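Local coordinates for pyruvate kinase 1 (Trypanosoma brucei brucei, PDB 4KCT), which catalyses transfer of the phosphoryl group of phosphoenolpyruvate to ADP, yielding pyruvate and ATP, and also has an intrinsic oxaloacetate decarboxylase activity, at residues Y470-A482 with K487-P499. Residues are numbered along the deposited sequence; the frame is centred on the assembly and turned at random.
Sequences YASTGDVVVVVHA and KGYPNQTRLIYLP. With FDP (2,6-di-O-phosphono-beta-D-fructofuranose), chain F.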
loop_
_atom_site.group_PDB
_atom_site.type_symbol
_atom_site.label_atom_id
_atom_site.label_comp_id
_atom_site.label_asym_id
_atom_site.label_seq_id
_atom_site.Cartn_x
_atom_site.Cartn_y
_atom_site.Cartn_z
ATOM N N TYR A 470 -19.410 29.650 -0.946
ATOM C CA TYR A 470 -18.815 28.313 -0.830
ATOM C C TYR A 470 -19.436 27.332 -1.817
ATOM O O TYR A 470 -18.761 26.439 -2.347
ATOM C CB TYR A 470 -18.952 27.788 0.602
ATOM C CG TYR A 470 -18.208 28.633 1.614
ATOM C CD1 TYR A 470 -16.862 28.924 1.445
ATOM C CD2 TYR A 470 -18.872 29.236 2.681
ATOM C CE1 TYR A 470 -16.162 29.672 2.392
ATOM C CE2 TYR A 470 -18.203 30.090 3.554
ATOM C CZ TYR A 470 -16.836 30.266 3.423
ATOM O OH TYR A 470 -16.159 31.072 4.305
ATOM N N ALA A 471 -20.710 27.535 -2.114
ATOM C CA ALA A 471 -21.428 26.628 -2.979
ATOM C C ALA A 471 -22.639 27.360 -3.553
ATOM O O ALA A 471 -23.120 28.323 -2.973
ATOM C CB ALA A 471 -21.869 25.399 -2.182
ATOM N N SER A 472 -23.124 26.912 -4.696
ATOM C CA SER A 472 -24.360 27.455 -5.209
ATOM C C SER A 472 -25.405 26.415 -5.532
ATOM O O SER A 472 -25.178 25.214 -5.401
ATOM C CB SER A 472 -24.116 28.368 -6.400
ATOM O OG SER A 472 -22.952 28.016 -7.100
ATOM N N THR A 473 -26.556 26.899 -5.962
ATOM C CA THR A 473 -27.668 26.065 -6.320
ATOM C C THR A 473 -27.194 24.893 -7.153
ATOM O O THR A 473 -26.369 25.058 -8.040
ATOM C CB THR A 473 -28.701 26.909 -7.105
ATOM O OG1 THR A 473 -29.205 27.925 -6.230
ATOM C CG2 THR A 473 -29.864 26.041 -7.597
ATOM N N GLY A 474 -27.636 23.693 -6.788
ATOM C CA GLY A 474 -27.274 22.487 -7.536
ATOM C C GLY A 474 -25.992 21.810 -7.066
ATOM O O GLY A 474 -25.684 20.731 -7.500
ATOM N N ASP A 475 -25.225 22.458 -6.194
ATOM C CA ASP A 475 -24.041 21.790 -5.609
ATOM C C ASP A 475 -24.468 20.835 -4.490
ATOM O O ASP A 475 -25.370 21.158 -3.693
ATOM C CB ASP A 475 -23.026 22.815 -5.056
ATOM C CG ASP A 475 -22.293 23.609 -6.190
ATOM O OD1 ASP A 475 -22.191 23.093 -7.319
ATOM O OD2 ASP A 475 -21.886 24.760 -5.952
ATOM N N VAL A 476 -23.689 19.766 -4.314
ATOM C CA VAL A 476 -23.882 18.860 -3.181
ATOM C C VAL A 476 -23.184 19.397 -1.927
ATOM O O VAL A 476 -22.042 19.816 -1.981
ATOM C CB VAL A 476 -23.355 17.443 -3.478
ATOM C CG1 VAL A 476 -23.824 16.464 -2.392
ATOM C CG2 VAL A 476 -23.828 16.980 -4.826
ATOM N N VAL A 477 -23.869 19.326 -0.784
ATOM C CA VAL A 477 -23.258 19.632 0.513
ATOM C C VAL A 477 -23.476 18.437 1.431
ATOM O O VAL A 477 -24.523 17.791 1.363
ATOM C CB VAL A 477 -23.913 20.862 1.149
ATOM C CG1 VAL A 477 -23.424 21.056 2.581
ATOM C CG2 VAL A 477 -23.589 22.101 0.335
ATOM N N VAL A 478 -22.454 18.065 2.200
ATOM C CA VAL A 478 -22.591 16.948 3.144
ATOM C C VAL A 478 -22.985 17.516 4.499
ATOM O O VAL A 478 -22.294 18.392 5.035
ATOM C CB VAL A 478 -21.284 16.127 3.270
ATOM C CG1 VAL A 478 -21.494 14.952 4.266
ATOM C CG2 VAL A 478 -20.853 15.604 1.883
ATOM N N VAL A 479 -24.100 17.034 5.049
ATOM C CA VAL A 479 -24.727 17.675 6.219
ATOM C C VAL A 479 -24.763 16.669 7.367
ATOM O O VAL A 479 -25.336 15.592 7.235
ATOM C CB VAL A 479 -26.162 18.110 5.912
ATOM C CG1 VAL A 479 -26.817 18.762 7.135
ATOM C CG2 VAL A 479 -26.184 19.039 4.702
ATOM N N VAL A 480 -24.206 17.061 8.503
ATOM C CA VAL A 480 -24.024 16.148 9.625
ATOM C C VAL A 480 -24.721 16.745 10.857
ATOM O O VAL A 480 -24.441 17.891 11.251
ATOM C CB VAL A 480 -22.525 15.967 9.942
ATOM C CG1 VAL A 480 -22.334 15.132 11.226
ATOM C CG2 VAL A 480 -21.791 15.327 8.738
ATOM N N HIS A 481 -25.619 15.971 11.462
ATOM C CA HIS A 481 -26.207 16.315 12.773
ATOM C C HIS A 481 -26.902 15.088 13.310
ATOM O O HIS A 481 -26.652 13.985 12.823
ATOM C CB HIS A 481 -27.175 17.514 12.674
ATOM C CG HIS A 481 -28.237 17.375 11.596
ATOM N ND1 HIS A 481 -29.347 16.585 11.744
ATOM C CD2 HIS A 481 -28.388 18.035 10.375
ATOM C CE1 HIS A 481 -30.130 16.702 10.639
ATOM N NE2 HIS A 481 -29.569 17.608 9.820
ATOM N N ALA A 482 -27.782 15.238 14.308
ATOM C CA ALA A 482 -28.501 14.039 14.815
ATOM C C ALA A 482 -29.852 13.875 14.115
ATOM O O ALA A 482 -30.342 14.815 13.467
ATOM C CB ALA A 482 -28.680 14.098 16.317
ATOM N N LYS A 487 -29.772 12.339 21.071
ATOM C CA LYS A 487 -29.218 13.546 21.717
ATOM C C LYS A 487 -27.768 13.323 22.142
ATOM O O LYS A 487 -27.403 12.232 22.588
ATOM C CB LYS A 487 -30.020 13.926 22.971
ATOM C CG LYS A 487 -31.505 14.107 22.742
ATOM C CD LYS A 487 -31.801 15.167 21.692
ATOM C CE LYS A 487 -33.263 15.092 21.286
ATOM N NZ LYS A 487 -33.590 15.949 20.112
ATOM N N GLY A 488 -26.968 14.382 22.085
ATOM C CA GLY A 488 -25.638 14.362 22.688
ATOM C C GLY A 488 -24.511 14.314 21.652
ATOM O O GLY A 488 -23.372 14.570 21.973
ATOM N N TYR A 489 -24.846 13.976 20.409
ATOM C CA TYR A 489 -23.849 13.754 19.365
ATOM C C TYR A 489 -24.572 13.580 18.016
ATOM O O TYR A 489 -25.775 13.312 17.988
ATOM C CB TYR A 489 -22.984 12.514 19.677
ATOM C CG TYR A 489 -23.744 11.198 19.706
ATOM C CD1 TYR A 489 -24.388 10.757 20.879
ATOM C CD2 TYR A 489 -23.863 10.413 18.555
ATOM C CE1 TYR A 489 -25.117 9.561 20.894
ATOM C CE2 TYR A 489 -24.557 9.199 18.574
ATOM C CZ TYR A 489 -25.195 8.790 19.739
ATOM O OH TYR A 489 -25.938 7.621 19.735
ATOM N N PRO A 490 -23.845 13.752 16.893
ATOM C CA PRO A 490 -24.481 13.546 15.579
ATOM C C PRO A 490 -24.422 12.058 15.174
ATOM O O PRO A 490 -23.359 11.437 15.241
ATOM C CB PRO A 490 -23.601 14.379 14.632
ATOM C CG PRO A 490 -22.208 14.254 15.253
ATOM C CD PRO A 490 -22.468 14.285 16.774
ATOM N N ASN A 491 -25.557 11.490 14.784
ATOM C CA ASN A 491 -25.574 10.089 14.336
ATOM C C ASN A 491 -25.974 9.952 12.873
ATOM O O ASN A 491 -26.264 8.849 12.414
ATOM C CB ASN A 491 -26.519 9.243 15.213
ATOM C CG ASN A 491 -27.990 9.527 14.933
ATOM O OD1 ASN A 491 -28.395 10.684 14.769
ATOM N ND2 ASN A 491 -28.791 8.448 14.783
ATOM N N GLN A 492 -26.006 11.066 12.148
ATOM C CA GLN A 492 -26.637 11.082 10.823
ATOM C C GLN A 492 -25.767 11.931 9.865
ATOM O O GLN A 492 -25.306 12.998 10.244
ATOM C CB GLN A 492 -28.042 11.712 10.933
ATOM C CG GLN A 492 -28.748 11.865 9.586
ATOM C CD GLN A 492 -30.127 12.473 9.728
ATOM O OE1 GLN A 492 -30.351 13.656 9.397
ATOM N NE2 GLN A 492 -31.053 11.687 10.217
ATOM N N THR A 493 -25.604 11.469 8.620
ATOM C CA THR A 493 -25.038 12.296 7.536
ATOM C C THR A 493 -25.984 12.218 6.358
ATOM O O THR A 493 -26.495 11.123 6.043
ATOM C CB THR A 493 -23.719 11.685 6.995
ATOM O OG1 THR A 493 -22.916 11.182 8.068
ATOM C CG2 THR A 493 -22.920 12.720 6.183
ATOM N N ARG A 494 -26.124 13.328 5.633
ATOM C CA ARG A 494 -27.029 13.401 4.446
ATOM C C ARG A 494 -26.248 14.115 3.348
ATOM O O ARG A 494 -25.537 15.075 3.636
ATOM C CB ARG A 494 -28.241 14.287 4.744
ATOM C CG ARG A 494 -29.203 13.748 5.773
ATOM C CD ARG A 494 -30.425 14.622 5.820
ATOM N NE ARG A 494 -30.232 15.854 6.578
ATOM C CZ ARG A 494 -31.012 16.921 6.423
ATOM N NH1 ARG A 494 -31.995 16.892 5.523
ATOM N NH2 ARG A 494 -30.889 17.957 7.224
ATOM N N LEU A 495 -26.479 13.741 2.100
ATOM C CA LEU A 495 -26.036 14.557 0.971
ATOM C C LEU A 495 -27.226 15.340 0.472
ATOM O O LEU A 495 -28.230 14.753 0.111
ATOM C CB LEU A 495 -25.513 13.688 -0.172
ATOM C CG LEU A 495 -24.380 12.703 0.119
ATOM C CD1 LEU A 495 -23.481 12.480 -1.097
ATOM C CD2 LEU A 495 -23.581 13.113 1.320
ATOM N N ILE A 496 -27.103 16.660 0.450
ATOM C CA ILE A 496 -28.199 17.536 0.054
ATOM C C ILE A 496 -27.735 18.405 -1.113
ATOM O O ILE A 496 -26.606 18.899 -1.103
ATOM C CB ILE A 496 -28.603 18.428 1.238
ATOM C CG1 ILE A 496 -29.238 17.557 2.322
ATOM C CG2 ILE A 496 -29.591 19.512 0.800
ATOM C CD1 ILE A 496 -29.451 18.295 3.625
ATOM N N TYR A 497 -28.569 18.539 -2.138
ATOM C CA TYR A 497 -28.321 19.524 -3.187
ATOM C C TYR A 497 -28.850 20.890 -2.760
ATOM O O TYR A 497 -30.014 21.017 -2.377
ATOM C CB TYR A 497 -29.021 19.122 -4.488
ATOM C CG TYR A 497 -28.394 17.973 -5.166
ATOM C CD1 TYR A 497 -28.854 16.680 -4.949
ATOM C CD2 TYR A 497 -27.297 18.154 -6.000
ATOM C CE1 TYR A 497 -28.257 15.601 -5.575
ATOM C CE2 TYR A 497 -26.662 17.087 -6.584
ATOM C CZ TYR A 497 -27.148 15.814 -6.385
ATOM O OH TYR A 497 -26.553 14.763 -7.037
ATOM N N LEU A 498 -28.051 21.926 -2.956
ATOM C CA LEU A 498 -28.508 23.275 -2.651
ATOM C C LEU A 498 -29.627 23.662 -3.561
ATOM O O LEU A 498 -29.531 23.471 -4.775
ATOM C CB LEU A 498 -27.389 24.274 -2.795
ATOM C CG LEU A 498 -26.433 24.305 -1.635
ATOM C CD1 LEU A 498 -25.296 25.235 -1.996
ATOM C CD2 LEU A 498 -27.136 24.787 -0.387
ATOM N N PRO A 499 -30.730 24.136 -2.976
ATOM C CA PRO A 499 -31.890 24.595 -3.744
ATOM C C PRO A 499 -31.620 25.947 -4.415
ATOM O O PRO A 499 -30.683 26.688 -4.045
ATOM C CB PRO A 499 -32.986 24.728 -2.681
ATOM C CG PRO A 499 -32.254 24.964 -1.398
ATOM C CD PRO A 499 -30.914 24.286 -1.517
ATOM O OXT PRO A 499 -32.292 26.294 -5.386
HETATM P P1 FDP F . -28.814 19.382 18.856
HETATM O O1P FDP F . -29.488 19.190 17.514
HETATM O O2P FDP F . -28.431 20.821 19.095
HETATM O O3P FDP F . -29.497 18.690 20.024
HETATM O O1 FDP F . -28.088 16.472 20.483
HETATM C C1 FDP F . -28.060 16.315 19.062
HETATM C C2 FDP F . -27.019 17.269 18.487
HETATM O O2 FDP F . -27.350 18.664 18.733
HETATM C C3 FDP F . -26.774 17.050 16.997
HETATM O O3 FDP F . -27.828 17.580 16.198
HETATM C C4 FDP F . -25.489 17.838 16.810
HETATM O O4 FDP F . -24.809 17.531 15.581
HETATM C C5 FDP F . -24.701 17.396 18.034
HETATM O O5 FDP F . -25.710 17.016 19.040
HETATM C C6 FDP F . -23.814 18.523 18.548
HETATM O O6 FDP F . -22.886 17.961 19.479
HETATM P P2 FDP F . -21.603 18.838 19.935
HETATM O O4P FDP F . -20.753 18.981 18.661
HETATM O O5P FDP F . -22.206 20.119 20.420
HETATM O O6P FDP F . -20.936 17.997 20.996
HETATM O O HOH W 1 -27.842 15.284 8.612
#
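His481 and Arg494 meet edge to edge on the face of a two-stranded antiparallel ladder that also carries Val479, Gln492 and Ile496. Traced outward, Arg494 starts with CB 4.0 Å from Val479 O; a bend at chi3 (-79°) then turns the chain toward His481. Its NE donates to a water that in turn donates to Val479 O and Gln492 OE1. Ile496 CD1 sits centrally on one guanidinium face, 3.4 Å from its plane. At the tip, NH2 donates to His481 NE2 at 2.9 Å, in the imidazole plane but tilted 20° from the guanidinium plane, while NH1 forms a salt bridge with Asp483 of the second subunit. The other ring nitrogen, His481 ND1, donates to Ala482 O at 2.7 Å and so fixes the ring's rotation; because the arginine NH2 can only donate, NE2 is the acceptor. The ladder register is set by paired backbone bonds between Val477 and Ile496 and between Val479 and Arg494; Val477 N to Ile496 O measures 2.8 Å. On the other face, Val478 CG1 presses against Thr493 CG2 at 3.3 Å, closer than two methyl groups normally approach. Beyond the strands, Ala482 N donates to FDP O3 (3.0 Å) and Gly488 N to FDP O1 (2.9 Å). Such a C-terminal hairpin, its outer strand pairing with a second subunit, is characteristic of the pyruvate kinase alpha/beta domain, here lining the effector site.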